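Local coordinates for protein Nsp15 (Middle East respiratory syndrome-related coronavirus, PDB 5YVD) that probably cleaves viral RNA on the 3' side of uridylates, as an endoribonuclease of the EndoU family that assembles into a hexamer, at residues 225-230 with 306-311; 231-236 with 297-302; 326-329 with 334-337. One frame throughout, in Å; residues are numbered along the deposited sequence.

Contact 1: residues 225-230 with 306-311; sequences ENYAFE and QDLGVV
Leu308 reaches from the loop that follows helix 296-304 to the turn just ahead of helix 229-234, where it meets Asn226 and Tyr227. Its CB points toward that turn, and with CG anti to the carbonyl carbon (chi1 -55°) the branch carries on in the same direction. At CG the side chain divides between two partners. CD1 packs against CB of Asn226 at 4.1 Å, whereas CD2 comes obliquely upon the ring of Tyr227, 4.2 Å from CE1. The two targets are themselves in contact, since Asn226 CB lies over one face of the Tyr227 ring, offset toward its rim; leucine, asparagine methylene and phenol ring thus form one small apolar cluster.

A possible polar link runs beside it. A modelled water lies between the backbone O of Gln306 and Tyr227 OH; its distance of 2.5 Å to Gln306 O is doubtfully short, and its bond to Tyr227 OH is weak at 3.4 Å. Val335 of strand 334-340 touches both Leu308 and Tyr227, and the latter also rests on Leu303 and Lys304 of helix 296-304.

No direct hydrogen bond or salt bridge joins the two segments, and all three touching residues are partly exposed. Their association therefore rests on a little apolar burial at the surface, with at most a weak water link beside it.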
loop_
_atom_site.group_PDB
_atom_site.type_symbol
_atom_site.label_atom_id
_atom_site.label_comp_id
_atom_site.label_asym_id
_atom_site.label_seq_id
_atom_site.Cartn_x
_atom_site.Cartn_y
_atom_site.Cartn_z
ATOM N N GLU A 225 0.227 29.054 -50.289
ATOM C CA GLU A 225 -0.293 30.374 -49.953
ATOM C C GLU A 225 -1.754 30.411 -49.458
ATOM O O GLU A 225 -2.075 31.206 -48.606
ATOM C CB GLU A 225 -0.111 31.307 -51.152
ATOM C CG GLU A 225 1.346 31.693 -51.423
ATOM C CD GLU A 225 2.065 30.789 -52.415
ATOM O OE1 GLU A 225 1.673 29.618 -52.591
ATOM O OE2 GLU A 225 3.057 31.241 -53.024
ATOM N N ASN A 226 -2.629 29.547 -49.967
ATOM C CA ASN A 226 -4.051 29.567 -49.569
ATOM C C ASN A 226 -4.449 28.556 -48.473
ATOM O O ASN A 226 -5.643 28.278 -48.279
ATOM C CB ASN A 226 -4.934 29.329 -50.804
ATOM C CG ASN A 226 -4.931 30.498 -51.783
ATOM O OD1 ASN A 226 -4.368 31.574 -51.532
ATOM N ND2 ASN A 226 -5.589 30.289 -52.909
ATOM N N TYR A 227 -3.465 28.027 -47.748
ATOM C CA TYR A 227 -3.690 26.887 -46.869
ATOM C C TYR A 227 -3.289 27.105 -45.401
ATOM O O TYR A 227 -3.189 26.145 -44.611
ATOM C CB TYR A 227 -2.980 25.668 -47.468
ATOM C CG TYR A 227 -3.543 25.307 -48.813
ATOM C CD1 TYR A 227 -4.723 24.599 -48.919
ATOM C CD2 TYR A 227 -2.935 25.750 -49.990
ATOM C CE1 TYR A 227 -5.271 24.299 -50.160
ATOM C CE2 TYR A 227 -3.466 25.447 -51.240
ATOM C CZ TYR A 227 -4.635 24.719 -51.315
ATOM O OH TYR A 227 -5.170 24.403 -52.536
ATOM N N ALA A 228 -3.065 28.359 -45.034
ATOM C CA ALA A 228 -2.815 28.734 -43.647
ATOM C C ALA A 228 -1.738 27.931 -42.924
ATOM O O ALA A 228 -1.828 27.732 -41.714
ATOM C CB ALA A 228 -4.117 28.645 -42.865
ATOM N N PHE A 229 -0.705 27.488 -43.631
ATOM C CA PHE A 229 0.325 26.658 -42.997
ATOM C C PHE A 229 0.925 27.317 -41.763
ATOM O O PHE A 229 1.332 26.637 -40.822
ATOM C CB PHE A 229 1.426 26.278 -43.993
ATOM C CG PHE A 229 1.350 24.860 -44.431
ATOM C CD1 PHE A 229 2.458 24.028 -44.350
ATOM C CD2 PHE A 229 0.136 24.325 -44.865
ATOM C CE1 PHE A 229 2.361 22.691 -44.718
ATOM C CE2 PHE A 229 0.034 22.986 -45.225
ATOM C CZ PHE A 229 1.149 22.171 -45.151
ATOM N N GLU A 230 0.989 28.640 -41.779
ATOM C CA GLU A 230 1.530 29.406 -40.667
ATOM C C GLU A 230 0.760 29.007 -39.412
ATOM O O GLU A 230 1.349 28.549 -38.424
ATOM C CB GLU A 230 1.411 30.917 -40.973
ATOM C CG GLU A 230 2.663 31.786 -40.817
ATOM C CD GLU A 230 3.929 31.174 -41.385
ATOM O OE1 GLU A 230 4.342 31.585 -42.482
ATOM O OE2 GLU A 230 4.513 30.294 -40.706
ATOM N N GLN A 306 -9.781 19.988 -51.258
ATOM C CA GLN A 306 -10.949 20.519 -50.573
ATOM C C GLN A 306 -11.424 21.844 -51.151
ATOM O O GLN A 306 -10.636 22.633 -51.673
ATOM C CB GLN A 306 -10.649 20.687 -49.081
ATOM C CG GLN A 306 -11.662 19.990 -48.182
ATOM C CD GLN A 306 -11.546 18.483 -48.246
ATOM O OE1 GLN A 306 -10.440 17.943 -48.312
ATOM N NE2 GLN A 306 -12.689 17.792 -48.224
ATOM N N ASP A 307 -12.725 22.079 -51.019
ATOM C CA ASP A 307 -13.353 23.309 -51.484
ATOM C C ASP A 307 -13.156 24.489 -50.500
ATOM O O ASP A 307 -13.704 24.523 -49.380
ATOM C CB ASP A 307 -14.843 23.080 -51.780
ATOM C CG ASP A 307 -15.422 24.160 -52.658
ATOM O OD1 ASP A 307 -15.412 23.973 -53.893
ATOM O OD2 ASP A 307 -15.839 25.211 -52.119
ATOM N N LEU A 308 -12.374 25.463 -50.955
ATOM C CA LEU A 308 -12.042 26.631 -50.156
ATOM C C LEU A 308 -13.218 27.612 -50.153
ATOM O O LEU A 308 -13.175 28.645 -49.477
ATOM C CB LEU A 308 -10.760 27.287 -50.693
ATOM C CG LEU A 308 -9.520 26.371 -50.797
ATOM C CD1 LEU A 308 -8.329 27.124 -51.379
ATOM C CD2 LEU A 308 -9.173 25.766 -49.441
ATOM N N GLY A 309 -14.261 27.268 -50.918
ATOM C CA GLY A 309 -15.504 28.018 -50.947
ATOM C C GLY A 309 -16.262 27.940 -49.644
ATOM O O GLY A 309 -16.658 28.965 -49.106
ATOM N N VAL A 310 -16.465 26.739 -49.111
ATOM C CA VAL A 310 -17.356 26.587 -47.953
ATOM C C VAL A 310 -16.741 27.108 -46.647
ATOM O O VAL A 310 -15.589 26.845 -46.348
ATOM C CB VAL A 310 -17.869 25.138 -47.801
ATOM C CG1 VAL A 310 -16.758 24.189 -47.373
ATOM C CG2 VAL A 310 -19.044 25.092 -46.826
ATOM N N VAL A 311 -17.534 27.841 -45.879
ATOM C CA VAL A 311 -17.081 28.442 -44.623
ATOM C C VAL A 311 -16.749 27.394 -43.560
ATOM O O VAL A 311 -15.809 27.570 -42.774
ATOM C CB VAL A 311 -18.158 29.415 -44.062
ATOM C CG1 VAL A 311 -17.884 29.792 -42.602
ATOM C CG2 VAL A 311 -18.265 30.657 -44.945
HETATM O O HOH W 1 -8.325 23.012 -52.427
#

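Contact 2: residues 231-236 with 297-302; sequences HVVYGD and DDFVMI
Two helices of the EndoU-family endoribonuclease region, 229-234 and 296-304, face each other here through side chains alone, with Phe299 on one filling the gap to Val232 and Val233 on the other. The backbones stay well apart: the nearest pair of CA atoms, Val233 and Phe299, is separated by 9.9 Å. Phe299 spans this distance because its CG stands anti to the backbone N (chi1 -177°), which carries the ring out from its helix with the CE2 and CZ corner leading.

The two valines receive that corner differently. CG1 of Val232 sits at the ring edge, near its plane, 3.7 Å from CZ, with the valine side chain set at a slant to that of Phe299. Val233 uses its other methyl, CG2, the branch anti to the carbonyl carbon, which meets CE2 of Phe299 at 3.9 Å from an oblique direction; the Val233 and Phe299 side chains run past one another, each heading for the other's helix. Consecutive residues of one helix thereby hold neighbouring atoms of a single ring. The pi-type widening of the helix at 231-234 includes both of them.

All three residues are buried and the contact is wholly apolar, with no hydrogen bond between the segments. Leu247 and Leu294 from adjoining loops add to the packing on Phe299, while Phe210 of helix 205-212 touches Val233 and also meets the ring of Tyr234. Helix 205-212 additionally reaches the second helix, through Met206 against Asp297 and Val300, and helix 215-221 borders Tyr234 through Ser215 and Phe218.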
loop_
_atom_site.group_PDB
_atom_site.type_symbol
_atom_site.label_atom_id
_atom_site.label_comp_id
_atom_site.label_asym_id
_atom_site.label_seq_id
_atom_site.Cartn_x
_atom_site.Cartn_y
_atom_site.Cartn_z
ATOM N N HIS A 231 -0.563 29.118 -39.488
ATOM C CA HIS A 231 -1.446 28.752 -38.368
ATOM C C HIS A 231 -1.455 27.237 -38.112
ATOM O O HIS A 231 -1.171 26.781 -37.000
ATOM C CB HIS A 231 -2.882 29.232 -38.643
ATOM C CG HIS A 231 -3.806 29.103 -37.473
ATOM N ND1 HIS A 231 -3.934 30.081 -36.510
ATOM C CD2 HIS A 231 -4.655 28.118 -37.116
ATOM C CE1 HIS A 231 -4.820 29.705 -35.606
ATOM N NE2 HIS A 231 -5.276 28.517 -35.954
ATOM N N VAL A 232 -1.736 26.468 -39.153
ATOM C CA VAL A 232 -2.071 25.068 -38.982
ATOM C C VAL A 232 -0.834 24.225 -38.646
ATOM O O VAL A 232 -0.828 23.456 -37.688
ATOM C CB VAL A 232 -2.798 24.517 -40.240
ATOM C CG1 VAL A 232 -3.074 23.040 -40.087
ATOM C CG2 VAL A 232 -4.112 25.239 -40.477
ATOM N N VAL A 233 0.219 24.372 -39.428
ATOM C CA VAL A 233 1.379 23.500 -39.287
ATOM C C VAL A 233 2.495 24.130 -38.441
ATOM O O VAL A 233 2.915 23.566 -37.426
ATOM C CB VAL A 233 1.916 23.102 -40.659
ATOM C CG1 VAL A 233 2.921 21.969 -40.524
ATOM C CG2 VAL A 233 0.752 22.673 -41.553
ATOM N N TYR A 234 2.958 25.307 -38.833
ATOM C CA TYR A 234 4.038 25.968 -38.093
ATOM C C TYR A 234 3.632 26.299 -36.686
ATOM O O TYR A 234 4.445 26.197 -35.769
ATOM C CB TYR A 234 4.475 27.213 -38.804
ATOM C CG TYR A 234 5.235 26.888 -40.040
ATOM C CD1 TYR A 234 6.583 26.542 -39.964
ATOM C CD2 TYR A 234 4.620 26.896 -41.285
ATOM C CE1 TYR A 234 7.313 26.233 -41.094
ATOM C CE2 TYR A 234 5.336 26.592 -42.417
ATOM C CZ TYR A 234 6.682 26.260 -42.313
ATOM O OH TYR A 234 7.407 25.949 -43.432
ATOM N N GLY A 235 2.363 26.675 -36.527
ATOM C CA GLY A 235 1.814 27.082 -35.235
ATOM C C GLY A 235 1.968 28.573 -35.067
ATOM O O GLY A 235 2.925 29.152 -35.547
ATOM N N ASP A 236 0.998 29.184 -34.397
ATOM C CA ASP A 236 1.015 30.595 -34.018
ATOM C C ASP A 236 1.117 30.705 -32.483
ATOM O O ASP A 236 0.233 30.227 -31.746
ATOM C CB ASP A 236 -0.262 31.231 -34.515
ATOM C CG ASP A 236 -0.361 32.680 -34.196
ATOM O OD1 ASP A 236 0.534 33.266 -33.541
ATOM O OD2 ASP A 236 -1.388 33.234 -34.618
ATOM N N ASP A 297 3.385 15.227 -46.975
ATOM C CA ASP A 297 2.841 15.141 -48.322
ATOM C C ASP A 297 1.380 14.691 -48.307
ATOM O O ASP A 297 0.540 15.202 -49.046
ATOM C CB ASP A 297 3.631 14.144 -49.164
ATOM C CG ASP A 297 5.103 14.446 -49.204
ATOM O OD1 ASP A 297 5.553 14.938 -50.249
ATOM O OD2 ASP A 297 5.800 14.179 -48.202
ATOM N N ASP A 298 1.074 13.722 -47.469
ATOM C CA ASP A 298 -0.301 13.239 -47.393
ATOM C C ASP A 298 -1.264 14.307 -46.813
ATOM O O ASP A 298 -2.410 14.478 -47.279
ATOM C CB ASP A 298 -0.332 11.934 -46.592
ATOM C CG ASP A 298 0.390 10.793 -47.309
ATOM O OD1 ASP A 298 0.461 10.808 -48.561
ATOM O OD2 ASP A 298 0.856 9.863 -46.626
ATOM N N PHE A 299 -0.790 15.032 -45.804
ATOM C CA PHE A 299 -1.562 16.129 -45.229
ATOM C C PHE A 299 -1.798 17.226 -46.258
ATOM O O PHE A 299 -2.875 17.805 -46.320
ATOM C CB PHE A 299 -0.815 16.702 -44.041
ATOM C CG PHE A 299 -1.552 17.795 -43.319
ATOM C CD1 PHE A 299 -2.519 17.490 -42.389
ATOM C CD2 PHE A 299 -1.231 19.126 -43.531
ATOM C CE1 PHE A 299 -3.170 18.483 -41.695
ATOM C CE2 PHE A 299 -1.874 20.134 -42.840
ATOM C CZ PHE A 299 -2.843 19.809 -41.915
ATOM N N VAL A 300 -0.789 17.503 -47.070
ATOM C CA VAL A 300 -0.930 18.506 -48.118
ATOM C C VAL A 300 -1.949 18.040 -49.188
ATOM O O VAL A 300 -2.804 18.792 -49.642
ATOM C CB VAL A 300 0.437 18.840 -48.754
ATOM C CG1 VAL A 300 0.258 19.706 -49.991
ATOM C CG2 VAL A 300 1.329 19.543 -47.751
ATOM N N MET A 301 -1.856 16.786 -49.565
ATOM C CA MET A 301 -2.760 16.230 -50.551
ATOM C C MET A 301 -4.212 16.444 -50.117
ATOM O O MET A 301 -5.042 16.879 -50.903
ATOM C CB MET A 301 -2.433 14.753 -50.724
ATOM C CG MET A 301 -3.018 14.061 -51.922
ATOM S SD MET A 301 -2.124 12.495 -52.128
ATOM C CE MET A 301 -2.745 11.488 -50.768
ATOM N N ILE A 302 -4.502 16.169 -48.855
ATOM C CA ILE A 302 -5.859 16.271 -48.353
ATOM C C ILE A 302 -6.400 17.688 -48.460
ATOM O O ILE A 302 -7.554 17.902 -48.849
ATOM C CB ILE A 302 -5.915 15.856 -46.876
ATOM C CG1 ILE A 302 -5.783 14.347 -46.785
ATOM C CG2 ILE A 302 -7.204 16.348 -46.191
ATOM C CD1 ILE A 302 -5.549 13.856 -45.381
#

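Contact 3: residues 326-329 with 334-337; sequences FMLW and QVQT
Trp329 and Thr337 form an antiparallel hydrogen-bonded pair with their CA atoms 5.4 Å apart, and Gln336 is drawn into the same pairing. Trp329 N donates to Thr337 O at 3.0 Å, with an N-H...O angle of 159°. In return Trp329 O takes two N-H groups: that of Gln336 at 2.8 Å, and that of Thr337 in a weak bond of 3.4 Å. One carbonyl thus serves two successive residues of the opposite strand.

Side chains meet on both sides of this ladder. Those of Trp329 and Thr337 lie side by side and point the same way, and the Thr337 methyl CG2 approaches the indole obliquely, 3.9 Å from CD1. CG2 lies between the backbone N and carbonyl carbon, a placement that sends OG1 anti to the backbone N (chi1 -176°), where it hydrogen-bonds a bound glycerol, probably from the crystallisation liquor. Leu328, whose CG is anti to the backbone N (chi1 179°), swings CD1 across to the neighbouring strand. There CD1 lies 3.9 Å from CG1 of Val335, the two side chains crossing at about a right angle, and also comes within 3.5 Å of Thr337 O. The CB of Gln336 rests against Trp329 O.

Strand 322-331 is the middle one of a three-stranded antiparallel sheet, and Leu328 also touches Val315 of strand 312-319 on its far side. With Gln336 and Thr337 both opposite Trp329, where the strand bends at Gln336, this part of the hairpin formed by strands 322-331 and 334-340 is a classic beta bulge.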
loop_
_atom_site.group_PDB
_atom_site.type_symbol
_atom_site.label_atom_id
_atom_site.label_comp_id
_atom_site.label_asym_id
_atom_site.label_seq_id
_atom_site.Cartn_x
_atom_site.Cartn_y
_atom_site.Cartn_z
ATOM N N PHE A 326 -12.122 15.831 -39.493
ATOM C CA PHE A 326 -11.515 17.103 -39.207
ATOM C C PHE A 326 -12.548 18.156 -39.438
ATOM O O PHE A 326 -13.433 17.974 -40.274
ATOM C CB PHE A 326 -10.412 17.403 -40.202
ATOM C CG PHE A 326 -9.309 16.396 -40.226
ATOM C CD1 PHE A 326 -9.491 15.159 -40.824
ATOM C CD2 PHE A 326 -8.061 16.707 -39.693
ATOM C CE1 PHE A 326 -8.454 14.241 -40.861
ATOM C CE2 PHE A 326 -7.026 15.791 -39.724
ATOM C CZ PHE A 326 -7.220 14.557 -40.306
ATOM N N MET A 327 -12.409 19.277 -38.741
ATOM C CA MET A 327 -13.110 20.478 -39.142
ATOM C C MET A 327 -12.206 21.264 -40.091
ATOM O O MET A 327 -10.983 21.283 -39.914
ATOM C CB MET A 327 -13.464 21.304 -37.924
ATOM C CG MET A 327 -14.483 20.622 -37.019
ATOM S SD MET A 327 -16.044 20.295 -37.855
ATOM C CE MET A 327 -16.514 21.935 -38.407
ATOM N N LEU A 328 -12.816 21.856 -41.122
ATOM C CA LEU A 328 -12.148 22.800 -42.009
ATOM C C LEU A 328 -12.943 24.093 -42.087
ATOM O O LEU A 328 -14.053 24.111 -42.619
ATOM C CB LEU A 328 -11.975 22.237 -43.419
ATOM C CG LEU A 328 -11.288 23.195 -44.424
ATOM C CD1 LEU A 328 -9.867 23.588 -43.997
ATOM C CD2 LEU A 328 -11.261 22.630 -45.848
ATOM N N TRP A 329 -12.358 25.173 -41.572
ATOM C CA TRP A 329 -12.968 26.493 -41.627
ATOM C C TRP A 329 -12.298 27.333 -42.702
ATOM O O TRP A 329 -11.068 27.385 -42.749
ATOM C CB TRP A 329 -12.832 27.171 -40.270
ATOM C CG TRP A 329 -13.609 26.464 -39.190
ATOM C CD1 TRP A 329 -13.262 25.303 -38.533
ATOM C CD2 TRP A 329 -14.871 26.867 -38.655
ATOM N NE1 TRP A 329 -14.233 24.973 -37.620
ATOM C CE2 TRP A 329 -15.233 25.914 -37.675
ATOM C CE3 TRP A 329 -15.734 27.941 -38.907
ATOM C CZ2 TRP A 329 -16.424 26.011 -36.946
ATOM C CZ3 TRP A 329 -16.910 28.039 -38.180
ATOM C CH2 TRP A 329 -17.246 27.081 -37.211
ATOM N N GLN A 334 -9.685 31.017 -48.755
ATOM C CA GLN A 334 -8.498 30.521 -48.054
ATOM C C GLN A 334 -8.916 29.719 -46.814
ATOM O O GLN A 334 -10.061 29.783 -46.355
ATOM C CB GLN A 334 -7.608 31.682 -47.617
ATOM C CG GLN A 334 -7.037 32.512 -48.755
ATOM C CD GLN A 334 -6.202 33.692 -48.259
ATOM O OE1 GLN A 334 -6.617 34.459 -47.379
ATOM N NE2 GLN A 334 -5.016 33.842 -48.829
ATOM N N VAL A 335 -7.974 28.962 -46.285
ATOM C CA VAL A 335 -8.183 28.199 -45.077
ATOM C C VAL A 335 -7.966 29.137 -43.899
ATOM O O VAL A 335 -7.001 29.890 -43.872
ATOM C CB VAL A 335 -7.157 27.036 -45.008
ATOM C CG1 VAL A 335 -7.177 26.323 -43.652
ATOM C CG2 VAL A 335 -7.402 26.057 -46.146
ATOM N N GLN A 336 -8.857 29.114 -42.925
ATOM C CA GLN A 336 -8.579 29.815 -41.677
ATOM C C GLN A 336 -7.845 28.817 -40.805
ATOM O O GLN A 336 -6.717 29.071 -40.410
ATOM C CB GLN A 336 -9.848 30.287 -40.955
ATOM C CG GLN A 336 -10.780 31.207 -41.734
ATOM C CD GLN A 336 -12.154 31.301 -41.066
ATOM O OE1 GLN A 336 -13.195 31.143 -41.715
ATOM N NE2 GLN A 336 -12.156 31.521 -39.755
ATOM N N THR A 337 -8.504 27.687 -40.517
ATOM C CA THR A 337 -7.941 26.607 -39.716
ATOM C C THR A 337 -8.441 25.212 -40.169
ATOM O O THR A 337 -9.427 25.102 -40.896
ATOM C CB THR A 337 -8.199 26.814 -38.197
ATOM O OG1 THR A 337 -7.543 25.772 -37.439
ATOM C CG2 THR A 337 -9.674 26.802 -37.888
#

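From the N terminus, all three contacts come late, within the EndoU-family region. The chain runs through 225-230 straight into 231-236, so contacts 1 and 2 share helix 229-234. It returns along helix 296-304, closing contact 2 at 297-302, and then closes contact 1 at 306-311; the inner loop therefore lies within the outer one. Contact 3 follows in series as a short hairpin closure. Phe229 connects the first two by packing on Val300 and Phe299. Contact 3 is tied back to contact 1 by a probable Asn226 O to Val335 N hydrogen bond and to contact 2 by His231 and Val232 beside Thr337, joining the helices to the C-terminal sheet.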